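Local coordinates for uncharacterized protein TCIL3000_10_9440 (Trypanosoma congolense, PDB 5KMX) that is a surface antigen of the insect stage whose two-lobed ectodomain possibly acts as a sensor, although its precise function is not established, at residues A[43-48]-A[210-215]; A[74-79]-A[84-89]. One frame throughout, in Å; residues are numbered along the deposited sequence.

Contact 1: A[43-48]-A[210-215]; sequences RTLNVP and IAFQQL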
# COMPACT_ATOMS: atom_id res chain seq x y z
N ARG A 43 -11.59 12.16 -1.58
CA ARG A 43 -12.19 11.47 -0.44
C ARG A 43 -11.69 12.09 0.85
O ARG A 43 -10.83 12.97 0.84
CB ARG A 43 -11.86 9.97 -0.49
CG ARG A 43 -12.17 9.33 -1.83
CD ARG A 43 -12.60 7.88 -1.68
NE ARG A 43 -11.53 7.03 -1.15
CZ ARG A 43 -11.63 5.72 -1.00
NH1 ARG A 43 -12.74 5.08 -1.35
NH2 ARG A 43 -10.61 5.02 -0.51
N THR A 44 -12.24 11.62 1.97
CA THR A 44 -11.90 12.17 3.28
C THR A 44 -11.14 11.17 4.14
O THR A 44 -11.41 9.97 4.11
CB THR A 44 -13.16 12.62 4.04
OG1 THR A 44 -14.08 11.52 4.14
CG2 THR A 44 -13.83 13.78 3.33
N LEU A 45 -10.19 11.69 4.92
CA LEU A 45 -9.41 10.88 5.84
C LEU A 45 -9.91 11.13 7.27
O LEU A 45 -9.75 12.22 7.80
CB LEU A 45 -7.92 11.22 5.73
CG LEU A 45 -6.90 10.09 5.91
CD1 LEU A 45 -7.03 9.06 4.79
CD2 LEU A 45 -5.49 10.67 5.95
N ASN A 46 -10.52 10.11 7.86
CA ASN A 46 -11.11 10.24 9.20
C ASN A 46 -10.15 9.80 10.30
O ASN A 46 -9.96 8.61 10.53
CB ASN A 46 -12.40 9.43 9.28
CG ASN A 46 -13.62 10.24 8.90
OD1 ASN A 46 -14.16 10.99 9.72
ND2 ASN A 46 -14.07 10.10 7.66
N VAL A 47 -9.56 10.78 10.97
CA VAL A 47 -8.65 10.54 12.09
C VAL A 47 -9.15 11.32 13.31
O VAL A 47 -9.55 12.48 13.18
CB VAL A 47 -7.20 10.96 11.73
CG1 VAL A 47 -7.18 12.33 11.08
CG2 VAL A 47 -6.30 10.93 12.96
N PRO A 48 -9.15 10.68 14.50
CA PRO A 48 -9.66 11.34 15.71
C PRO A 48 -9.02 12.70 16.01
O PRO A 48 -7.80 12.85 15.89
CB PRO A 48 -9.33 10.34 16.82
CG PRO A 48 -9.30 9.03 16.14
CD PRO A 48 -8.75 9.29 14.77
N ILE A 210 -0.42 9.87 2.76
CA ILE A 210 0.98 9.49 2.85
C ILE A 210 1.59 10.04 4.13
O ILE A 210 2.37 9.35 4.80
CB ILE A 210 1.78 10.00 1.63
CG1 ILE A 210 1.22 9.38 0.34
CG2 ILE A 210 3.26 9.68 1.79
CD1 ILE A 210 1.92 9.84 -0.92
N ALA A 211 1.25 11.28 4.47
CA ALA A 211 1.75 11.90 5.69
C ALA A 211 1.24 11.13 6.90
O ALA A 211 1.98 10.92 7.87
CB ALA A 211 1.30 13.36 5.77
N PHE A 212 -0.02 10.71 6.84
CA PHE A 212 -0.59 9.86 7.87
C PHE A 212 0.25 8.59 7.97
O PHE A 212 0.80 8.28 9.02
CB PHE A 212 -2.05 9.53 7.55
CG PHE A 212 -2.81 8.86 8.68
CD1 PHE A 212 -2.26 8.75 9.95
CD2 PHE A 212 -4.08 8.36 8.46
CE1 PHE A 212 -2.97 8.15 10.97
CE2 PHE A 212 -4.79 7.75 9.48
CZ PHE A 212 -4.23 7.64 10.73
N GLN A 213 0.37 7.88 6.85
CA GLN A 213 1.14 6.64 6.77
C GLN A 213 2.56 6.78 7.32
O GLN A 213 3.02 5.92 8.07
CB GLN A 213 1.20 6.16 5.32
CG GLN A 213 -0.08 5.51 4.82
CD GLN A 213 -0.20 4.05 5.25
OE1 GLN A 213 0.79 3.41 5.59
NE2 GLN A 213 -1.42 3.53 5.22
N GLN A 214 3.24 7.85 6.94
CA GLN A 214 4.63 8.06 7.34
C GLN A 214 4.77 8.29 8.84
O GLN A 214 5.41 7.52 9.55
CB GLN A 214 5.24 9.24 6.58
CG GLN A 214 6.70 9.50 6.91
CD GLN A 214 7.27 10.69 6.15
OE1 GLN A 214 8.06 10.53 5.23
NE2 GLN A 214 6.86 11.89 6.54
N LEU A 215 4.17 9.38 9.31
CA LEU A 215 4.29 9.81 10.70
C LEU A 215 3.78 8.76 11.68
O LEU A 215 4.18 8.73 12.84
CB LEU A 215 3.52 11.11 10.91
CG LEU A 215 3.94 12.28 10.01
CD1 LEU A 215 2.92 13.39 10.08
CD2 LEU A 215 5.32 12.78 10.40

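Contact 2: A[74-79]-A[84-89]; sequences TVVVNI and PFTRRT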
# COMPACT_ATOMS: atom_id res chain seq x y z
N THR A 74 2.98 -4.83 -15.47
CA THR A 74 3.54 -3.58 -15.97
C THR A 74 2.43 -2.55 -16.17
O THR A 74 1.44 -2.82 -16.86
CB THR A 74 4.29 -3.77 -17.30
OG1 THR A 74 5.26 -4.81 -17.16
CG2 THR A 74 4.98 -2.48 -17.72
N VAL A 75 2.60 -1.38 -15.57
CA VAL A 75 1.64 -0.29 -15.70
C VAL A 75 2.32 0.94 -16.29
O VAL A 75 3.37 1.38 -15.80
CB VAL A 75 1.01 0.09 -14.35
CG1 VAL A 75 0.06 1.28 -14.51
CG2 VAL A 75 0.27 -1.10 -13.75
N VAL A 76 1.72 1.50 -17.34
CA VAL A 76 2.23 2.71 -17.96
C VAL A 76 1.38 3.90 -17.51
O VAL A 76 0.17 3.92 -17.75
CB VAL A 76 2.21 2.62 -19.50
CG1 VAL A 76 2.92 3.81 -20.12
CG2 VAL A 76 2.86 1.32 -19.96
N VAL A 77 2.01 4.87 -16.86
CA VAL A 77 1.30 6.00 -16.28
C VAL A 77 1.37 7.22 -17.18
O VAL A 77 2.42 7.85 -17.31
CB VAL A 77 1.88 6.35 -14.89
CG1 VAL A 77 1.06 7.46 -14.24
CG2 VAL A 77 1.90 5.12 -14.00
N ASN A 78 0.24 7.55 -17.80
CA ASN A 78 0.13 8.73 -18.66
C ASN A 78 -0.91 9.70 -18.13
O ASN A 78 -2.02 9.80 -18.66
CB ASN A 78 -0.21 8.31 -20.09
CG ASN A 78 0.96 7.67 -20.81
OD1 ASN A 78 2.05 8.25 -20.88
ND2 ASN A 78 0.75 6.48 -21.35
N ILE A 79 -0.55 10.41 -17.06
CA ILE A 79 -1.45 11.35 -16.40
C ILE A 79 -1.02 12.79 -16.66
O ILE A 79 0.17 13.10 -16.64
CB ILE A 79 -1.50 11.09 -14.88
CG1 ILE A 79 -1.97 9.66 -14.59
CG2 ILE A 79 -2.39 12.10 -14.18
CD1 ILE A 79 -3.37 9.35 -15.10
N PRO A 84 5.37 11.15 -17.68
CA PRO A 84 4.96 9.74 -17.70
C PRO A 84 6.08 8.79 -17.29
O PRO A 84 7.26 9.12 -17.42
CB PRO A 84 4.56 9.51 -19.16
CG PRO A 84 5.36 10.51 -19.93
CD PRO A 84 5.42 11.72 -19.04
N PHE A 85 5.69 7.62 -16.79
CA PHE A 85 6.65 6.61 -16.35
C PHE A 85 6.00 5.24 -16.37
O PHE A 85 4.79 5.12 -16.51
CB PHE A 85 7.18 6.94 -14.96
CG PHE A 85 6.14 6.92 -13.88
CD1 PHE A 85 5.31 8.01 -13.66
CD2 PHE A 85 5.98 5.80 -13.07
CE1 PHE A 85 4.35 7.99 -12.66
CE2 PHE A 85 5.03 5.78 -12.07
CZ PHE A 85 4.21 6.87 -11.87
N THR A 86 6.83 4.21 -16.23
CA THR A 86 6.35 2.83 -16.18
C THR A 86 6.69 2.23 -14.82
O THR A 86 7.73 2.55 -14.25
CB THR A 86 6.97 1.96 -17.29
OG1 THR A 86 6.81 2.61 -18.56
CG2 THR A 86 6.31 0.59 -17.34
N ARG A 87 5.80 1.38 -14.32
CA ARG A 87 6.04 0.67 -13.07
C ARG A 87 5.76 -0.82 -13.24
O ARG A 87 4.74 -1.21 -13.79
CB ARG A 87 5.18 1.23 -11.94
CG ARG A 87 5.24 0.43 -10.64
CD ARG A 87 6.64 0.45 -10.03
NE ARG A 87 7.00 1.78 -9.57
CZ ARG A 87 6.68 2.28 -8.38
NH1 ARG A 87 6.00 1.55 -7.50
NH2 ARG A 87 7.05 3.51 -8.06
N ARG A 88 6.69 -1.64 -12.76
CA ARG A 88 6.52 -3.08 -12.76
C ARG A 88 6.40 -3.56 -11.32
O ARG A 88 7.18 -3.17 -10.46
CB ARG A 88 7.70 -3.76 -13.46
CG ARG A 88 7.36 -5.10 -14.06
CD ARG A 88 8.47 -5.58 -14.98
NE ARG A 88 9.55 -6.23 -14.24
CZ ARG A 88 10.77 -6.43 -14.73
NH1 ARG A 88 11.08 -6.02 -15.95
NH2 ARG A 88 11.69 -7.03 -13.99
N THR A 89 5.40 -4.41 -11.07
CA THR A 89 5.14 -4.92 -9.73
C THR A 89 4.88 -6.42 -9.78
O THR A 89 4.14 -6.89 -10.64
CB THR A 89 3.93 -4.22 -9.09
OG1 THR A 89 4.10 -2.80 -9.15
CG2 THR A 89 3.77 -4.64 -7.63

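Contact 1: A[43-48]-A[210-215]
Helix 208-216, the last helix of the ectodomain fragment, packs against the end of sheet strand 36-45 and the loop that follows it, through F212 meeting L45 and V47. The closest approach is made by one branch of the leucine: L45 CD2 lies 3.7 Å from F212 CD2. The same methyl also sits 4.0 Å from F212 CB, so it fits where the ring joins its own helix. The phenyl group is carried out from the helix toward the strand because its CG stands anti to the backbone N (chi1 -169°), and its far end reaches the valine only loosely, F212 CZ lying 4.5 Å from V47 CG2. Both aliphatic groups approach the ring obliquely. L45 and V47 also touch I53 of strand 53-63, and backbone hydrogen bonding of L45 with I53 holds the strand end in the sheet. On another side of the helix, A211 and L215 rest on F14 of helix 11-20. The contact itself is purely apolar and small, burying 138 Å² in all; helix and strand are thus joined here by van der Waals packing and the burial of F212, without directional bonds.

Contact 2: A[74-79]-A[84-89]
With chi1 of 64°, F85 holds CG between its backbone N and carbonyl carbon, which swings the ring back over its cross-strand partner V77. The valine has CG1 anti to its N and CG2 beside it, and both methyls reach the phenyl group. They meet in the antiparallel beta hairpin of strands 72-79 and 85-100. V77 CG2 lies over one face of the ring, 3.9 Å from its centroid in a CH-pi contact, while V77 CG1, displaced beyond the rim, is 3.7 Å from F85 CE1.

The backbones pair through V75 with R87 and V77 with F85, the hydrogen-bonded pairs. R87 N and V75 N each donate to the other residue's carbonyl oxygen, and V77 N donates to F85 O at 2.8 Å. The return bond from F85 N to V77 O is weak at 3.3 Å, next to the turn. V75, V77, F85 and R87 share one face, where V77 also packs on F33 and L160; the R87 guanidinium leads away from the strand pair, and its NH1 donates to Q177 O.

T74, V76, T86 and R88 occupy the other face, in non-hydrogen-bonded pairs. T74 and T86 meet diagonally through their methyls, while the R88 chain passes T74, then bends at chi3 (82°). Outside the strand pair, R88 NH2 forms a salt bridge with a bound sulfate, probably from the crystallisation liquor. Where the strands approach the turn, N78 OD1 lies 3.3 Å from P84 CB.

Overall arrangement
From the N terminus the chain runs through helix 11-20 and strand 31-33 into strand 36-45, at whose end contact 1 begins. It next forms strand 53-63 and reaches strand 72-79, where contact 2 closes a short hairpin with strand 85-100 across a five-residue connection. The long strand 145-165 and strand 197-204 follow before helix 208-216 completes contact 1. Contact 2 therefore falls wholly within the 161-residue excursion that contact 1 brings together, and the two do not cross. Their centres lie 25 Å apart. Both reach the same mixed sheet: contact 2 joins neighbouring strands within it, whereas contact 1 attaches the C-terminal helix to it.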